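Local coordinates for ABC transporter substrate-binding protein (Bradyrhizobium japonicum, PDB 4I1D) that probably captures small solutes, possibly polyamines, in the periplasm for an ABC transporter, and here holds D-malate in its pocket, at residues A[121-124]-A[125-128]; A[184-187]-A[188-191]; A[254-257]-A[258-262]; A[303-306]-A[307-310]. All coordinates share one frame; numbering follows the deposited sequence.

Each of the four contacts lies at a helix start or a helix-to-helix turn, and none shares its own helix with another. Contact 2 is the buried one and holds part of the malate pocket, while contacts 1, 3 and 4 are partly buried and lie away from it. Both contacts 1 and 2 reach strand 137-140, contact 1 through a bond to R137 and contact 2 through packing and backbone bonds of W184; contacts 1 and 4 both reach helix 146-153. Serines cap in contacts 1 and 2, an aspartate in contact 3. Contact 4 has two serines, each giving N and OG to one carbonyl oxygen. Ring-to-ring or CH-pi packing marks contacts 1, 2 and 4; contact 3 has none.

Contact 1 of 4, residues A[121-124]-A[125-128]; sequences PNSW and VDFW. With SO4 (sulfate ion), chain K.
V125, in the first turn of helix 124-128, has its CB 3.5 Å from S123 OG. D126 then makes the cap: its backbone N donates to S123 OG at 3.2 Å, nearly straight at 167°, which marks S123 as the N-cap. Its carboxylate turns back toward the residues ahead of the helix, because CG stands anti to the carbonyl carbon (chi1 -65°). There OD2 takes the N-H of N122 on its anti lone pair (N122 N to D126 OD2, 2.7 Å), and D126 CB rests 3.7 Å from P121 CB. N122 ND2 makes a weak bond to sulfate O4 (3.0 Å), an ion probably from the crystallisation liquor. At F127 the backbone N bonds S123 O, and the ring receives the edge of the W124 six-membered ring on its face, an edge-to-face pair with planes at 66° and centroids 5.5 Å apart. W128 closes the turn with its N bonded to W124 O at 2.8 Å. Outside the turn, W124 NE1 is held by Q225 O of strand 219-235 and W128 NE1 by K172 O. Cap and carboxylate together satisfy N-H groups of D126 and N122, and the N-H groups at the helix start would probably stabilise the charged form of D126.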
loop_
_atom_site.group_PDB
_atom_site.type_symbol
_atom_site.label_atom_id
_atom_site.label_comp_id
_atom_site.label_asym_id
_atom_site.label_seq_id
_atom_site.Cartn_x
_atom_site.Cartn_y
_atom_site.Cartn_z
ATOM N N PRO A 121 -17.397 -36.494 23.954
ATOM C CA PRO A 121 -17.751 -36.515 22.534
ATOM C C PRO A 121 -16.991 -37.642 21.848
ATOM O O PRO A 121 -15.866 -37.940 22.241
ATOM C CB PRO A 121 -17.283 -35.146 22.036
ATOM C CG PRO A 121 -16.282 -34.687 23.043
ATOM C CD PRO A 121 -16.770 -35.224 24.346
ATOM N N ASN A 122 -17.604 -38.262 20.847
ATOM C CA ASN A 122 -17.092 -39.499 20.275
ATOM C C ASN A 122 -17.223 -39.552 18.752
ATOM O O ASN A 122 -17.012 -40.597 18.131
ATOM C CB ASN A 122 -17.824 -40.689 20.907
ATOM C CG ASN A 122 -17.177 -42.012 20.565
ATOM O OD1 ASN A 122 -17.804 -42.902 19.978
ATOM N ND2 ASN A 122 -15.909 -42.143 20.919
ATOM N N SER A 123 -17.571 -38.415 18.157
ATOM C CA SER A 123 -17.725 -38.309 16.711
ATOM C C SER A 123 -17.733 -36.832 16.341
ATOM O O SER A 123 -17.834 -35.969 17.214
ATOM C CB SER A 123 -19.035 -38.948 16.271
ATOM O OG SER A 123 -20.137 -38.190 16.760
ATOM N N TRP A 124 -17.629 -36.528 15.054
ATOM C CA TRP A 124 -17.704 -35.133 14.648
ATOM C C TRP A 124 -19.130 -34.597 14.860
ATOM O O TRP A 124 -19.325 -33.413 15.132
ATOM C CB TRP A 124 -17.162 -34.933 13.226
ATOM C CG TRP A 124 -15.748 -35.393 13.169
ATOM C CD1 TRP A 124 -15.256 -36.463 12.481
ATOM C CD2 TRP A 124 -14.651 -34.856 13.919
ATOM N NE1 TRP A 124 -13.906 -36.606 12.734
ATOM C CE2 TRP A 124 -13.515 -35.628 13.612
ATOM C CE3 TRP A 124 -14.515 -33.772 14.797
ATOM C CZ2 TRP A 124 -12.257 -35.354 14.154
ATOM C CZ3 TRP A 124 -13.271 -33.512 15.345
ATOM C CH2 TRP A 124 -12.160 -34.298 15.017
ATOM N N VAL A 125 -20.116 -35.484 14.791
ATOM C CA VAL A 125 -21.487 -35.103 15.110
ATOM C C VAL A 125 -21.535 -34.515 16.528
ATOM O O VAL A 125 -22.083 -33.435 16.745
ATOM C CB VAL A 125 -22.432 -36.301 14.997
ATOM C CG1 VAL A 125 -23.890 -35.860 15.173
ATOM C CG2 VAL A 125 -22.231 -36.994 13.661
ATOM N N ASP A 126 -20.929 -35.216 17.483
ATOM C CA ASP A 126 -20.835 -34.711 18.849
ATOM C C ASP A 126 -20.097 -33.384 18.869
ATOM O O ASP A 126 -20.535 -32.435 19.507
ATOM C CB ASP A 126 -20.120 -35.713 19.749
ATOM C CG ASP A 126 -20.896 -37.018 19.907
ATOM O OD1 ASP A 126 -22.128 -37.020 19.689
ATOM O OD2 ASP A 126 -20.270 -38.044 20.253
ATOM N N PHE A 127 -18.978 -33.322 18.153
ATOM C CA PHE A 127 -18.172 -32.105 18.098
ATOM C C PHE A 127 -18.994 -30.900 17.654
ATOM O O PHE A 127 -18.841 -29.805 18.194
ATOM C CB PHE A 127 -16.980 -32.288 17.153
ATOM C CG PHE A 127 -15.973 -31.168 17.217
ATOM C CD1 PHE A 127 -14.862 -31.261 18.040
ATOM C CD2 PHE A 127 -16.126 -30.031 16.443
ATOM C CE1 PHE A 127 -13.920 -30.235 18.097
ATOM C CE2 PHE A 127 -15.185 -28.999 16.496
ATOM C CZ PHE A 127 -14.087 -29.106 17.322
ATOM N N TRP A 128 -19.858 -31.105 16.663
ATOM C CA TRP A 128 -20.746 -30.048 16.179
ATOM C C TRP A 128 -21.924 -29.775 17.127
ATOM O O TRP A 128 -22.557 -28.718 17.056
ATOM C CB TRP A 128 -21.259 -30.376 14.771
ATOM C CG TRP A 128 -20.602 -29.555 13.695
ATOM C CD1 TRP A 128 -21.157 -28.504 13.006
ATOM C CD2 TRP A 128 -19.257 -29.702 13.187
ATOM N NE1 TRP A 128 -20.244 -27.993 12.105
ATOM C CE2 TRP A 128 -19.075 -28.711 12.191
ATOM C CE3 TRP A 128 -18.201 -30.577 13.469
ATOM C CZ2 TRP A 128 -17.874 -28.570 11.480
ATOM C CZ3 TRP A 128 -16.994 -30.432 12.755
ATOM C CH2 TRP A 128 -16.852 -29.438 11.770
HETATM S S SO4 K . -13.670 -45.453 21.292
HETATM O O1 SO4 K . -13.762 -46.554 22.247
HETATM O O2 SO4 K . -12.294 -45.346 20.792
HETATM O O3 SO4 K . -14.599 -45.695 20.184
HETATM O O4 SO4 K . -14.022 -44.221 21.990
#

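Contact 2 of 4, residues A[184-187]-A[188-191]; sequences WTSG and AQSA. With MLT (D-malate), chain U.
S190 sets its CB over the face of the W184 indole, 3.6 Å from the centroid of the five-membered ring and only 9° off its normal, a CH-pi contact. The indole is fixed from elsewhere too, through NE1 to M203 O and an edge-to-face pairing with W205. Q189 passes W184 CB and, with CG anti to the backbone N (chi1 166°) and the chain extended beyond it, its amide oxygen reaches back to T185. Two donors grip Q189 OE1, T185 N at 2.9 Å from well above the amide plane and T185 OG1 at 3.2 Å almost in line with the C=O bond. S186 serves as N-cap, its OG accepting from Q189 N at 3.1 Å. S190 OG bonds G187 O (2.7 Å), and A191 N comes to that oxygen from the same face of its plane. A188 packs on D37 of a second subunit. G187, without a side chain, lies against the ligand, its N making a close approach of 3.0 Å to malate C2. Helix 187-196 thus begins at the malate, to which R208 hydrogen-bonds; the positive helix start would probably suit this dicarboxylate.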
loop_
_atom_site.group_PDB
_atom_site.type_symbol
_atom_site.label_atom_id
_atom_site.label_comp_id
_atom_site.label_asym_id
_atom_site.label_seq_id
_atom_site.Cartn_x
_atom_site.Cartn_y
_atom_site.Cartn_z
ATOM N N TRP A 184 -6.075 -23.451 15.247
ATOM C CA TRP A 184 -4.638 -23.606 15.467
ATOM C C TRP A 184 -3.850 -23.807 14.182
ATOM O O TRP A 184 -4.400 -24.230 13.165
ATOM C CB TRP A 184 -4.321 -24.705 16.488
ATOM C CG TRP A 184 -4.756 -26.111 16.128
ATOM C CD1 TRP A 184 -5.884 -26.745 16.553
ATOM C CD2 TRP A 184 -4.044 -27.061 15.320
ATOM N NE1 TRP A 184 -5.928 -28.024 16.052
ATOM C CE2 TRP A 184 -4.812 -28.246 15.294
ATOM C CE3 TRP A 184 -2.832 -27.028 14.621
ATOM C CZ2 TRP A 184 -4.416 -29.386 14.584
ATOM C CZ3 TRP A 184 -2.437 -28.163 13.920
ATOM C CH2 TRP A 184 -3.227 -29.325 13.909
ATOM N N THR A 185 -2.557 -23.498 14.244
ATOM C CA THR A 185 -1.690 -23.527 13.070
ATOM C C THR A 185 -0.452 -24.395 13.271
ATOM O O THR A 185 0.206 -24.752 12.303
ATOM C CB THR A 185 -1.188 -22.123 12.724
ATOM O OG1 THR A 185 -0.463 -21.603 13.843
ATOM C CG2 THR A 185 -2.350 -21.191 12.392
ATOM N N SER A 186 -0.112 -24.709 14.520
ATOM C CA SER A 186 0.995 -25.631 14.775
ATOM C C SER A 186 0.602 -26.775 15.702
ATOM O O SER A 186 -0.306 -26.643 16.537
ATOM C CB SER A 186 2.227 -24.898 15.336
ATOM O OG SER A 186 2.062 -24.542 16.696
ATOM N N GLY A 187 1.303 -27.894 15.554
ATOM C CA GLY A 187 1.039 -29.072 16.355
ATOM C C GLY A 187 1.287 -28.780 17.822
ATOM O O GLY A 187 0.533 -29.214 18.694
ATOM N N ALA A 188 2.345 -28.029 18.091
ATOM C CA ALA A 188 2.695 -27.662 19.458
ATOM C C ALA A 188 1.604 -26.785 20.060
ATOM O O ALA A 188 1.243 -26.938 21.226
ATOM C CB ALA A 188 4.028 -26.945 19.485
ATOM N N GLN A 189 1.065 -25.878 19.256
ATOM C CA GLN A 189 -0.009 -25.016 19.726
ATOM C C GLN A 189 -1.221 -25.868 20.124
ATOM O O GLN A 189 -1.852 -25.622 21.148
ATOM C CB GLN A 189 -0.380 -23.972 18.667
ATOM C CG GLN A 189 -1.709 -23.252 18.921
ATOM C CD GLN A 189 -2.031 -22.215 17.851
ATOM O OE1 GLN A 189 -1.603 -22.337 16.703
ATOM N NE2 GLN A 189 -2.778 -21.181 18.230
ATOM N N SER A 190 -1.516 -26.894 19.333
ATOM C CA SER A 190 -2.690 -27.715 19.592
ATOM C C SER A 190 -2.508 -28.471 20.899
ATOM O O SER A 190 -3.465 -28.666 21.648
ATOM C CB SER A 190 -2.967 -28.684 18.436
ATOM O OG SER A 190 -2.058 -29.769 18.436
ATOM N N ALA A 191 -1.275 -28.893 21.167
ATOM C CA ALA A 191 -0.965 -29.572 22.415
ATOM C C ALA A 191 -1.124 -28.624 23.605
ATOM O O ALA A 191 -1.732 -28.980 24.612
ATOM C CB ALA A 191 0.428 -30.130 22.378
HETATM C C1 MLT U . 3.405 -27.914 12.450
HETATM O O1 MLT U . 4.455 -27.440 11.965
HETATM O O2 MLT U . 2.320 -27.699 11.863
HETATM C C2 MLT U . 3.446 -28.745 13.705
HETATM O O3 MLT U . 4.420 -28.313 14.642
HETATM C C3 MLT U . 3.766 -30.173 13.317
HETATM C C4 MLT U . 4.043 -30.925 14.590
HETATM O O4 MLT U . 5.206 -30.968 15.044
HETATM O O5 MLT U . 3.121 -31.504 15.212
#

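Contact 3 of 4, residues A[254-257]-A[258-262]; sequences DPVH and QANLP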
loop_
_atom_site.group_PDB
_atom_site.type_symbol
_atom_site.label_atom_id
_atom_site.label_comp_id
_atom_site.label_asym_id
_atom_site.label_seq_id
_atom_site.Cartn_x
_atom_site.Cartn_y
_atom_site.Cartn_z
ATOM N N ASP A 254 11.989 -51.588 5.462
ATOM C CA ASP A 254 12.241 -52.935 5.968
ATOM C C ASP A 254 11.233 -53.230 7.084
ATOM O O ASP A 254 11.056 -52.422 7.998
ATOM C CB ASP A 254 13.684 -53.029 6.481
ATOM C CG ASP A 254 13.995 -54.364 7.137
ATOM O OD1 ASP A 254 14.568 -55.249 6.458
ATOM O OD2 ASP A 254 13.682 -54.521 8.338
ATOM N N PRO A 255 10.540 -54.374 6.993
ATOM C CA PRO A 255 9.577 -54.787 8.020
ATOM C C PRO A 255 10.047 -54.530 9.461
ATOM O O PRO A 255 9.312 -53.896 10.220
ATOM C CB PRO A 255 9.434 -56.289 7.761
ATOM C CG PRO A 255 9.589 -56.398 6.285
ATOM C CD PRO A 255 10.600 -55.340 5.883
ATOM N N VAL A 256 11.235 -55.014 9.809
ATOM C CA VAL A 256 11.757 -54.880 11.165
ATOM C C VAL A 256 11.992 -53.425 11.563
ATOM O O VAL A 256 11.532 -52.984 12.615
ATOM C CB VAL A 256 13.065 -55.672 11.348
ATOM C CG1 VAL A 256 13.601 -55.487 12.759
ATOM C CG2 VAL A 256 12.836 -57.145 11.049
ATOM N N HIS A 257 12.711 -52.684 10.726
ATOM C CA HIS A 257 12.986 -51.279 11.021
ATOM C C HIS A 257 11.664 -50.550 11.218
ATOM O O HIS A 257 11.492 -49.774 12.158
ATOM C CB HIS A 257 13.783 -50.624 9.890
ATOM C CG HIS A 257 15.176 -51.155 9.744
ATOM N ND1 HIS A 257 15.953 -50.913 8.630
ATOM C CD2 HIS A 257 15.933 -51.915 10.572
ATOM C CE1 HIS A 257 17.125 -51.502 8.779
ATOM N NE2 HIS A 257 17.141 -52.114 9.949
ATOM N N GLN A 258 10.731 -50.828 10.318
ATOM C CA GLN A 258 9.402 -50.251 10.356
ATOM C C GLN A 258 8.628 -50.644 11.615
ATOM O O GLN A 258 8.003 -49.801 12.246
ATOM C CB GLN A 258 8.632 -50.670 9.103
ATOM C CG GLN A 258 9.006 -49.867 7.861
ATOM C CD GLN A 258 8.166 -48.616 7.730
ATOM O OE1 GLN A 258 6.941 -48.673 7.851
ATOM N NE2 GLN A 258 8.816 -47.474 7.494
ATOM N N ALA A 259 8.665 -51.924 11.975
ATOM C CA ALA A 259 7.977 -52.386 13.172
ATOM C C ALA A 259 8.552 -51.712 14.418
ATOM O O ALA A 259 7.895 -51.644 15.454
ATOM C CB ALA A 259 8.038 -53.940 13.298
ATOM N N ASN A 260 9.779 -51.209 14.320
ATOM C CA ASN A 260 10.405 -50.562 15.470
ATOM C C ASN A 260 9.948 -49.125 15.690
ATOM O O ASN A 260 10.093 -48.584 16.788
ATOM C CB ASN A 260 11.928 -50.622 15.388
ATOM C CG ASN A 260 12.496 -51.844 16.094
ATOM O OD1 ASN A 260 12.894 -51.777 17.259
ATOM N ND2 ASN A 260 12.526 -52.970 15.392
ATOM N N LEU A 261 9.390 -48.510 14.654
ATOM C CA LEU A 261 8.990 -47.104 14.751
ATOM C C LEU A 261 7.937 -46.850 15.839
ATOM O O LEU A 261 8.128 -45.980 16.692
ATOM C CB LEU A 261 8.529 -46.550 13.399
ATOM C CG LEU A 261 8.055 -45.101 13.481
ATOM C CD1 LEU A 261 9.171 -44.213 13.993
ATOM C CD2 LEU A 261 7.556 -44.612 12.132
ATOM N N PRO A 262 6.827 -47.610 15.814
ATOM C CA PRO A 262 5.774 -47.487 16.835
ATOM C C PRO A 262 6.222 -47.932 18.222
ATOM O O PRO A 262 5.451 -47.860 19.178
ATOM C CB PRO A 262 4.677 -48.424 16.323
ATOM C CG PRO A 262 5.373 -49.374 15.422
ATOM C CD PRO A 262 6.457 -48.573 14.765
#
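V256 O is gripped twice by N260. The side-chain amide gives the stronger bond, N260 ND2 to V256 O at 2.9 Å and 179°, with the oxygen in the amide plane although the donor stands well above the carbonyl plane. The backbone N of N260 adds a weak bond to the same atom. Chi1 of -92° swings the N260 amide back beside V256, so that ND2 also lies 3.8 Å from V256 CG1 and the two side chains point the same way. At the helix start D254 is the N-cap: its OD2 accepts from H257 N at 3.2 Å on the anti lone pair and weakly from V256 N, while lying above one face of the H257 ring, toward its rim. Regular bonds follow, Q258 N to D254 O at 2.8 Å and A259 N to P255 O at 2.7 Å. Weak bonds from N260 N and L261 N to H257 O succeed them as the chain tightens into a 3-10 turn. Q258 bends away, OE1 accepting from N271 N and NE2 reaching A252 O and Y102 O of strand 100-112. H257, Q258 and N260 lie against helix 12-30, and H257 ND1 ties helix 255-260 to E251 of helix 242-252.

Contact 4 of 4, residues A[303-306]-A[307-310]; sequences YAWW and SSPA. With SO4 (sulfate ion), chain H.
W305 leaves helix 303-306 with CG anti to its own N (chi1 -175°), which carries the indole from CB out over the turn that follows. The S308 hydroxyl lies over one face of the ring, with CD1 4.5 Å from S308 OG. Next round the ring, NE1 meets A310 CB at 4.0 Å, and CZ2 at the far end comes 4.1 Å from A310 O. CZ3, across the six-membered ring, sits over the centre of the W306 indole. Two serines finish the helix. S307 sends both N and OG to Y303 O, the hydroxyl at 2.6 Å, and S308 does likewise to W305 O, again 2.6 Å from OG, while its N comes from above the carbonyl plane. Each of these carbonyl oxygens accepts two hydrogen bonds, and each hydroxyl bond orients its own serine side chain (chi1 63° and 74°). A sulfate lies at the N-terminal end of helix 303-306, held also by S302 OG. S308 is the N-cap position of helix 309-321, so the turn joins the two helices, W305 touching A314 of the latter. Y303 OH is bound to S230 N of strand 219-235, Y303 and S307 rest on L68 of helix 64-72, and W306 NE1 reaches E148 of helix 146-153.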
loop_
_atom_site.group_PDB
_atom_site.type_symbol
_atom_site.label_atom_id
_atom_site.label_comp_id
_atom_site.label_asym_id
_atom_site.label_seq_id
_atom_site.Cartn_x
_atom_site.Cartn_y
_atom_site.Cartn_z
ATOM N N TYR A 303 -5.565 -39.287 -1.061
ATOM C CA TYR A 303 -4.565 -38.406 -1.651
ATOM C C TYR A 303 -4.779 -38.188 -3.144
ATOM O O TYR A 303 -4.413 -37.145 -3.673
ATOM C CB TYR A 303 -3.150 -38.918 -1.336
ATOM C CG TYR A 303 -2.906 -38.820 0.141
ATOM C CD1 TYR A 303 -2.811 -37.575 0.757
ATOM C CD2 TYR A 303 -2.850 -39.957 0.937
ATOM C CE1 TYR A 303 -2.620 -37.464 2.121
ATOM C CE2 TYR A 303 -2.665 -39.860 2.298
ATOM C CZ TYR A 303 -2.548 -38.612 2.890
ATOM O OH TYR A 303 -2.358 -38.509 4.257
ATOM N N ALA A 304 -5.387 -39.161 -3.813
ATOM C CA ALA A 304 -5.774 -38.982 -5.204
ATOM C C ALA A 304 -6.791 -37.843 -5.325
ATOM O O ALA A 304 -6.718 -37.040 -6.246
ATOM C CB ALA A 304 -6.343 -40.276 -5.786
ATOM N N TRP A 305 -7.734 -37.763 -4.395
ATOM C CA TRP A 305 -8.702 -36.663 -4.450
ATOM C C TRP A 305 -8.038 -35.320 -4.134
ATOM O O TRP A 305 -8.204 -34.358 -4.890
ATOM C CB TRP A 305 -9.921 -36.882 -3.542
ATOM C CG TRP A 305 -10.961 -35.774 -3.730
ATOM C CD1 TRP A 305 -11.979 -35.745 -4.648
ATOM C CD2 TRP A 305 -11.044 -34.535 -3.005
ATOM N NE1 TRP A 305 -12.693 -34.571 -4.530
ATOM C CE2 TRP A 305 -12.139 -33.814 -3.528
ATOM C CE3 TRP A 305 -10.303 -33.971 -1.962
ATOM C CZ2 TRP A 305 -12.505 -32.560 -3.048
ATOM C CZ3 TRP A 305 -10.675 -32.721 -1.481
ATOM C CH2 TRP A 305 -11.767 -32.032 -2.024
ATOM N N TRP A 306 -7.272 -35.264 -3.038
ATOM C CA TRP A 306 -6.638 -34.012 -2.621
ATOM C C TRP A 306 -5.641 -33.435 -3.626
ATOM O O TRP A 306 -5.464 -32.217 -3.703
ATOM C CB TRP A 306 -5.982 -34.147 -1.241
ATOM C CG TRP A 306 -6.965 -33.949 -0.158
ATOM C CD1 TRP A 306 -7.473 -34.900 0.668
ATOM C CD2 TRP A 306 -7.607 -32.720 0.192
ATOM N NE1 TRP A 306 -8.390 -34.335 1.530
ATOM C CE2 TRP A 306 -8.489 -32.996 1.255
ATOM C CE3 TRP A 306 -7.520 -31.408 -0.288
ATOM C CZ2 TRP A 306 -9.271 -32.009 1.857
ATOM C CZ3 TRP A 306 -8.306 -30.427 0.309
ATOM C CH2 TRP A 306 -9.164 -30.734 1.367
ATOM N N SER A 307 -4.994 -34.311 -4.389
ATOM C CA SER A 307 -3.996 -33.893 -5.367
ATOM C C SER A 307 -4.593 -33.699 -6.766
ATOM O O SER A 307 -3.875 -33.422 -7.730
ATOM C CB SER A 307 -2.873 -34.933 -5.428
ATOM O OG SER A 307 -3.373 -36.188 -5.873
ATOM N N SER A 308 -5.905 -33.859 -6.882
ATOM C CA SER A 308 -6.579 -33.668 -8.159
ATOM C C SER A 308 -7.019 -32.203 -8.280
ATOM O O SER A 308 -6.976 -31.461 -7.299
ATOM C CB SER A 308 -7.802 -34.581 -8.244
ATOM O OG SER A 308 -8.853 -34.087 -7.420
ATOM N N PRO A 309 -7.449 -31.788 -9.484
ATOM C CA PRO A 309 -7.968 -30.433 -9.685
ATOM C C PRO A 309 -9.039 -30.031 -8.668
ATOM O O PRO A 309 -9.044 -28.874 -8.239
ATOM C CB PRO A 309 -8.569 -30.507 -11.095
ATOM C CG PRO A 309 -7.669 -31.494 -11.805
ATOM C CD PRO A 309 -7.356 -32.536 -10.754
ATOM N N ALA A 310 -9.933 -30.949 -8.303
ATOM C CA ALA A 310 -10.966 -30.648 -7.315
ATOM C C ALA A 310 -10.350 -30.402 -5.932
ATOM O O ALA A 310 -10.794 -29.523 -5.192
ATOM C CB ALA A 310 -12.002 -31.758 -7.253
HETATM S S SO4 H . -5.572 -42.552 -2.589
HETATM O O1 SO4 H . -5.279 -42.744 -1.168
HETATM O O2 SO4 H . -4.365 -42.842 -3.363
HETATM O O3 SO4 H . -6.676 -43.419 -3.004
HETATM O O4 SO4 H . -5.979 -41.169 -2.820
#